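Uncharacterized protein (Enterococcus faecalis, PDB 4OBI) is of unknown function but binds a zinc ion through a small, mostly beta domain of the NusG domain II family, probably anchored to the membrane in the whole protein. Local coordinates at residues Q13-V18 with T92-D97; D45-E50 with L85-F90. All blocks are in the same frame, centred on the assembly; numbering follows the deposited sequence. Where two conformers were deposited one is given.

Interaction 1 of 2, residues Q13-V18 with T92-D97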
loop_
_atom_site.group_PDB
_atom_site.type_symbol
_atom_site.label_atom_id
_atom_site.label_comp_id
_atom_site.label_asym_id
_atom_site.label_seq_id
_atom_site.Cartn_x
_atom_site.Cartn_y
_atom_site.Cartn_z
ATOM N N GLN A 13 8.353 2.058 -7.860
ATOM C CA GLN A 13 8.095 2.602 -6.542
ATOM C C GLN A 13 6.603 2.547 -6.269
ATOM O O GLN A 13 5.796 2.715 -7.188
ATOM C CB GLN A 13 8.632 4.035 -6.454
ATOM C CG GLN A 13 7.970 5.024 -7.410
ATOM C CD GLN A 13 8.801 6.275 -7.642
ATOM O OE1 GLN A 13 10.023 6.281 -7.442
ATOM N NE2 GLN A 13 8.149 7.335 -8.093
ATOM N N ALA A 14 6.241 2.290 -5.012
ATOM C CA ALA A 14 4.845 2.268 -4.582
ATOM C C ALA A 14 4.509 3.568 -3.873
ATOM O O ALA A 14 5.259 4.018 -3.009
ATOM C CB ALA A 14 4.585 1.091 -3.656
ATOM N N VAL A 15 3.383 4.163 -4.244
ATOM C CA VAL A 15 2.945 5.438 -3.699
ATOM C C VAL A 15 1.710 5.216 -2.827
ATOM O O VAL A 15 0.674 4.741 -3.301
ATOM C CB VAL A 15 2.597 6.413 -4.850
ATOM C CG1 VAL A 15 2.112 7.755 -4.313
ATOM C CG2 VAL A 15 3.799 6.569 -5.780
ATOM N N LEU A 16 1.829 5.576 -1.553
ATOM C CA LEU A 16 0.750 5.450 -0.587
ATOM C C LEU A 16 0.116 6.812 -0.361
ATOM O O LEU A 16 0.789 7.753 0.047
ATOM C CB LEU A 16 1.296 4.902 0.736
ATOM C CG LEU A 16 0.346 4.879 1.938
ATOM C CD1 LEU A 16 -0.849 3.989 1.658
ATOM C CD2 LEU A 16 1.085 4.413 3.181
ATOM N N LYS A 17 -1.184 6.900 -0.636
ATOM C CA LYS A 17 -1.930 8.136 -0.529
ATOM C C LYS A 17 -3.108 7.888 0.395
ATOM O O LYS A 17 -3.798 6.870 0.259
ATOM C CB LYS A 17 -2.437 8.554 -1.908
ATOM C CG LYS A 17 -3.276 9.817 -1.912
ATOM C CD LYS A 17 -3.518 10.326 -3.326
ATOM C CE LYS A 17 -4.478 9.439 -4.096
ATOM N NZ LYS A 17 -4.718 9.954 -5.478
ATOM N N VAL A 18 -3.310 8.795 1.349
ATOM C CA VAL A 18 -4.462 8.733 2.248
ATOM C C VAL A 18 -5.069 10.123 2.353
ATOM O O VAL A 18 -4.347 11.108 2.531
ATOM C CB VAL A 18 -4.084 8.269 3.672
ATOM C CG1 VAL A 18 -5.339 8.086 4.527
ATOM C CG2 VAL A 18 -3.277 6.989 3.620
ATOM N N THR A 92 -0.494 2.740 -5.333
ATOM C CA THR A 92 -0.238 2.499 -6.753
ATOM C C THR A 92 1.253 2.304 -6.971
ATOM O O THR A 92 2.086 2.814 -6.223
ATOM C CB THR A 92 -0.782 3.632 -7.659
ATOM O OG1 THR A 92 -0.822 3.189 -9.021
ATOM C CG2 THR A 92 0.072 4.885 -7.574
ATOM N N VAL A 93 1.589 1.514 -7.983
ATOM C CA VAL A 93 2.977 1.306 -8.366
ATOM C C VAL A 93 3.245 2.153 -9.611
ATOM O O VAL A 93 2.368 2.302 -10.475
ATOM C CB VAL A 93 3.266 -0.190 -8.641
ATOM C CG1 VAL A 93 4.641 -0.381 -9.265
ATOM C CG2 VAL A 93 3.147 -0.990 -7.354
ATOM N N GLU A 94 4.440 2.731 -9.688
ATOM C CA GLU A 94 4.816 3.576 -10.825
ATOM C C GLU A 94 6.316 3.489 -11.084
ATOM O O GLU A 94 7.069 3.066 -10.216
ATOM C CB GLU A 94 4.385 5.028 -10.579
ATOM C CG GLU A 94 5.108 5.714 -9.426
ATOM C CD GLU A 94 4.574 7.110 -9.113
ATOM O OE1 GLU A 94 3.418 7.444 -9.476
ATOM O OE2 GLU A 94 5.329 7.882 -8.484
ATOM N N ALA A 95 6.746 3.888 -12.281
ATOM C CA ALA A 95 8.167 3.885 -12.614
ATOM C C ALA A 95 8.889 4.995 -11.859
ATOM O O ALA A 95 8.279 5.985 -11.458
ATOM C CB ALA A 95 8.370 4.042 -14.114
ATOM N N SER A 96 10.197 4.829 -11.679
ATOM C CA SER A 96 11.025 5.840 -11.012
ATOM C C SER A 96 11.172 7.138 -11.833
ATOM O O SER A 96 11.906 8.042 -11.436
ATOM C CB SER A 96 12.396 5.246 -10.669
ATOM O OG SER A 96 12.245 4.145 -9.783
ATOM N N ASP A 97 10.483 7.201 -12.976
ATOM C CA ASP A 97 10.248 8.433 -13.744
ATOM C C ASP A 97 11.517 8.995 -14.367
ATOM O O ASP A 97 11.656 9.005 -15.589
ATOM C CB ASP A 97 9.542 9.500 -12.888
ATOM C CG ASP A 97 8.131 9.087 -12.464
ATOM O OD1 ASP A 97 7.554 8.158 -13.072
ATOM O OD2 ASP A 97 7.586 9.704 -11.525
#

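Interaction 2 of 2, residues D45-E50 with L85-F90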
loop_
_atom_site.group_PDB
_atom_site.type_symbol
_atom_site.label_atom_id
_atom_site.label_comp_id
_atom_site.label_asym_id
_atom_site.label_seq_id
_atom_site.Cartn_x
_atom_site.Cartn_y
_atom_site.Cartn_z
ATOM N N ASP A 45 -9.042 3.925 12.607
ATOM C CA ASP A 45 -8.970 3.277 11.303
ATOM C C ASP A 45 -7.511 3.027 10.967
ATOM O O ASP A 45 -6.679 3.910 11.150
ATOM C CB ASP A 45 -9.622 4.143 10.233
ATOM C CG ASP A 45 -11.133 4.162 10.347
ATOM O OD1 ASP A 45 -11.695 3.496 11.251
ATOM O OD2 ASP A 45 -11.764 4.841 9.520
ATOM N N TYR A 46 -7.199 1.810 10.520
ATOM C CA TYR A 46 -5.826 1.472 10.192
ATOM C C TYR A 46 -5.711 0.497 9.034
ATOM O O TYR A 46 -6.644 -0.251 8.724
ATOM C CB TYR A 46 -5.085 0.925 11.418
ATOM C CG TYR A 46 -5.305 -0.541 11.698
ATOM C CD1 TYR A 46 -6.396 -0.960 12.437
ATOM C CD2 TYR A 46 -4.411 -1.502 11.242
ATOM C CE1 TYR A 46 -6.606 -2.303 12.708
ATOM C CE2 TYR A 46 -4.611 -2.850 11.499
ATOM C CZ TYR A 46 -5.715 -3.248 12.229
ATOM O OH TYR A 46 -5.930 -4.586 12.503
ATOM N N ASN A 47 -4.550 0.555 8.389
ATOM C CA ASN A 47 -4.156 -0.359 7.341
ATOM C C ASN A 47 -2.683 -0.611 7.530
ATOM O O ASN A 47 -1.898 0.335 7.669
ATOM C CB ASN A 47 -4.359 0.245 5.961
ATOM C CG ASN A 47 -5.775 0.692 5.729
ATOM O OD1 ASN A 47 -6.195 1.720 6.240
ATOM N ND2 ASN A 47 -6.517 -0.074 4.948
ATOM N N LEU A 48 -2.312 -1.881 7.553
ATOM C CA LEU A 48 -0.923 -2.264 7.724
ATOM C C LEU A 48 -0.329 -2.634 6.373
ATOM O O LEU A 48 -0.736 -3.614 5.755
ATOM C CB LEU A 48 -0.812 -3.428 8.703
ATOM C CG LEU A 48 0.612 -3.842 9.062
ATOM C CD1 LEU A 48 1.328 -2.726 9.808
ATOM C CD2 LEU A 48 0.578 -5.115 9.889
ATOM N N ILE A 49 0.637 -1.834 5.926
ATOM C CA ILE A 49 1.311 -2.060 4.655
ATOM C C ILE A 49 2.491 -3.012 4.891
ATOM O O ILE A 49 3.205 -2.912 5.903
ATOM C CB ILE A 49 1.783 -0.724 4.016
ATOM C CG1 ILE A 49 0.602 0.059 3.413
ATOM C CG2 ILE A 49 2.802 -0.962 2.919
ATOM C CD1 ILE A 49 -0.477 0.466 4.378
ATOM N N GLU A 50 2.677 -3.948 3.966
ATOM C CA GLU A 50 3.821 -4.849 4.003
ATOM C C GLU A 50 4.558 -4.760 2.680
ATOM O O GLU A 50 3.971 -4.975 1.628
ATOM C CB GLU A 50 3.365 -6.281 4.240
ATOM C CG GLU A 50 4.506 -7.260 4.480
ATOM C CD GLU A 50 4.028 -8.691 4.603
ATOM O OE1 GLU A 50 2.813 -8.932 4.498
ATOM O OE2 GLU A 50 4.873 -9.587 4.799
ATOM N N LEU A 85 -11.325 1.990 0.092
ATOM C CA LEU A 85 -12.231 3.112 -0.061
ATOM C C LEU A 85 -12.792 3.656 1.275
ATOM O O LEU A 85 -12.872 4.870 1.439
ATOM C CB LEU A 85 -13.346 2.783 -1.055
ATOM C CG LEU A 85 -12.882 2.428 -2.474
ATOM C CD1 LEU A 85 -14.086 2.078 -3.337
ATOM C CD2 LEU A 85 -12.061 3.553 -3.087
ATOM N N PRO A 86 -13.134 2.774 2.242
ATOM C CA PRO A 86 -13.608 3.274 3.542
ATOM C C PRO A 86 -12.598 4.169 4.277
ATOM O O PRO A 86 -13.011 5.078 4.993
ATOM C CB PRO A 86 -13.877 1.987 4.339
ATOM C CG PRO A 86 -14.114 0.949 3.301
ATOM C CD PRO A 86 -13.176 1.302 2.190
ATOM N N HIS A 87 -11.301 3.921 4.089
ATOM C CA HIS A 87 -10.262 4.740 4.724
ATOM C C HIS A 87 -9.666 5.792 3.780
ATOM O O HIS A 87 -8.752 6.528 4.158
ATOM C CB HIS A 87 -9.154 3.850 5.278
ATOM C CG HIS A 87 -9.605 2.938 6.378
ATOM N ND1 HIS A 87 -8.786 1.974 6.919
ATOM C CD2 HIS A 87 -10.790 2.832 7.025
ATOM C CE1 HIS A 87 -9.444 1.315 7.856
ATOM N NE2 HIS A 87 -10.662 1.820 7.944
ATOM N N ASN A 88 -10.195 5.865 2.559
ATOM C CA ASN A 88 -9.705 6.785 1.532
ATOM C C ASN A 88 -8.191 6.637 1.299
ATOM O O ASN A 88 -7.453 7.628 1.224
ATOM C CB ASN A 88 -10.057 8.225 1.903
ATOM C CG ASN A 88 -10.166 9.128 0.692
ATOM O OD1 ASN A 88 -10.227 8.659 -0.446
ATOM N ND2 ASN A 88 -10.215 10.433 0.930
ATOM N N LEU A 89 -7.759 5.385 1.196
ATOM C CA LEU A 89 -6.353 5.021 1.097
ATOM C C LEU A 89 -6.093 4.238 -0.191
ATOM O O LEU A 89 -6.876 3.352 -0.550
ATOM C CB LEU A 89 -5.952 4.187 2.307
ATOM C CG LEU A 89 -4.540 3.570 2.337
ATOM C CD1 LEU A 89 -4.056 3.464 3.776
ATOM C CD2 LEU A 89 -4.435 2.209 1.656
ATOM N N PHE A 90 -4.985 4.555 -0.867
ATOM C CA PHE A 90 -4.650 3.969 -2.162
ATOM C C PHE A 90 -3.155 3.682 -2.238
ATOM O O PHE A 90 -2.346 4.454 -1.725
ATOM C CB PHE A 90 -5.042 4.917 -3.306
ATOM C CG PHE A 90 -6.504 5.234 -3.337
ATOM C CD1 PHE A 90 -7.013 6.273 -2.579
ATOM C CD2 PHE A 90 -7.379 4.462 -4.091
ATOM C CE1 PHE A 90 -8.365 6.542 -2.575
ATOM C CE2 PHE A 90 -8.734 4.729 -4.090
ATOM C CZ PHE A 90 -9.226 5.780 -3.336
HETATM O O HOH W 1 -12.613 1.101 9.781
#

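Interaction 1 of 2, residues Q13-V18 with T92-D97
Q13 lays the methylene part of its side chain against that of E94, CG to CG at 3.6 Å, and the two chains lean across one another at an angle. With chi1 near 63° in Q13 and 66° in E94, each CG sits between its own backbone N and carbonyl carbon, and both chains continue extended beyond it. Past the crossing, the amide nitrogen NE2 of Q13 reaches OE2 of E94 at 2.9 Å. The acceptor lies almost in the amide plane, and the carboxylate, turned 39° from that plane, offers its anti lone pair, the one directed away from OE1. V15, two residues on from Q13, meets the same carboxylate: CG2 of V15 rests 3.4 Å from OE2 of E94, an apolar methyl beside a charged oxygen. Q13, V15, T92 and E94 share this partly exposed face of the sheet.

Beneath these side chains the backbones hold the register. Q13 and E94 exchange two bonds, N of Q13 to O of E94 and N of E94 to O of Q13. V15 and T92 exchange two more, of which V15 N to T92 O is the shorter, at 2.7 Å. Between these hydrogen-bonded pairs lies the non-hydrogen-bonded pair A14 and V93, where CA of A14 approaches O of T92 to 3.3 Å in a CA-H...O contact. A14 and V93 turn their side chains to the buried face, where I74 and P77 also pack on V93. The whole exemplifies antiparallel pairing of sequence-distant strands: the first and last strands of the NusG domain II chain lie side by side within a four-stranded sheet.

Interaction 2 of 2, residues D45-E50 with L85-F90
H87 presents its imidazole to N47 and D45 beside the zinc site of this NusG domain II-type beta fold, joining the three-stranded sheet to the turn that leads into strand 89-95. The tight part is the ND1 edge. There H87 ND1 donates to N47 OD1 at 2.7 Å and 172°, with the acceptor in the ring plane and the amide nearly perpendicular to the ring. Fixed in this way, N47 gives its other end, ND2, to the zinc ligand D68, making N47 a second-shell residue that links the histidine to the metal site. CD1 of L89, coming from the opposite direction, lies 3.7 Å from OD1 of N47, an apolar neighbour of the bonded oxygen.

Across one ring face lies D45. Its CB stands 3.6 Å from the H87 ring centroid in a CH-pi contact, while its carboxylate stacks at 18° to the ring. At the other ring nitrogen the link is looser and made through a water, toward the partly exposed D45: the water makes a weak bond to OD1 of D45 and lies 2.8 Å from NE2 of H87.

In the fold
Followed from the N terminus, the chain enters strand 12-18 and goes on through strand 21-28, its neighbour in the four-stranded sheet, before building the three-stranded sheet from 34-40, 46-52 and 55-61. Helix 67-71 and strand 82-84 then lead to strand 89-95, which returns to the first strand. Interaction 2 closes an inner loop, from 45-50 to 85-90, and brings the two sheets together near the zinc site. Interaction 1 closes the outer loop around it, pairing 13-18 with 92-97 on the opposite side of the chain's centre. The nested closures share strand 89-95, and they meet where K17 probably hydrogen-bonds to F90 and V18 packs against L89.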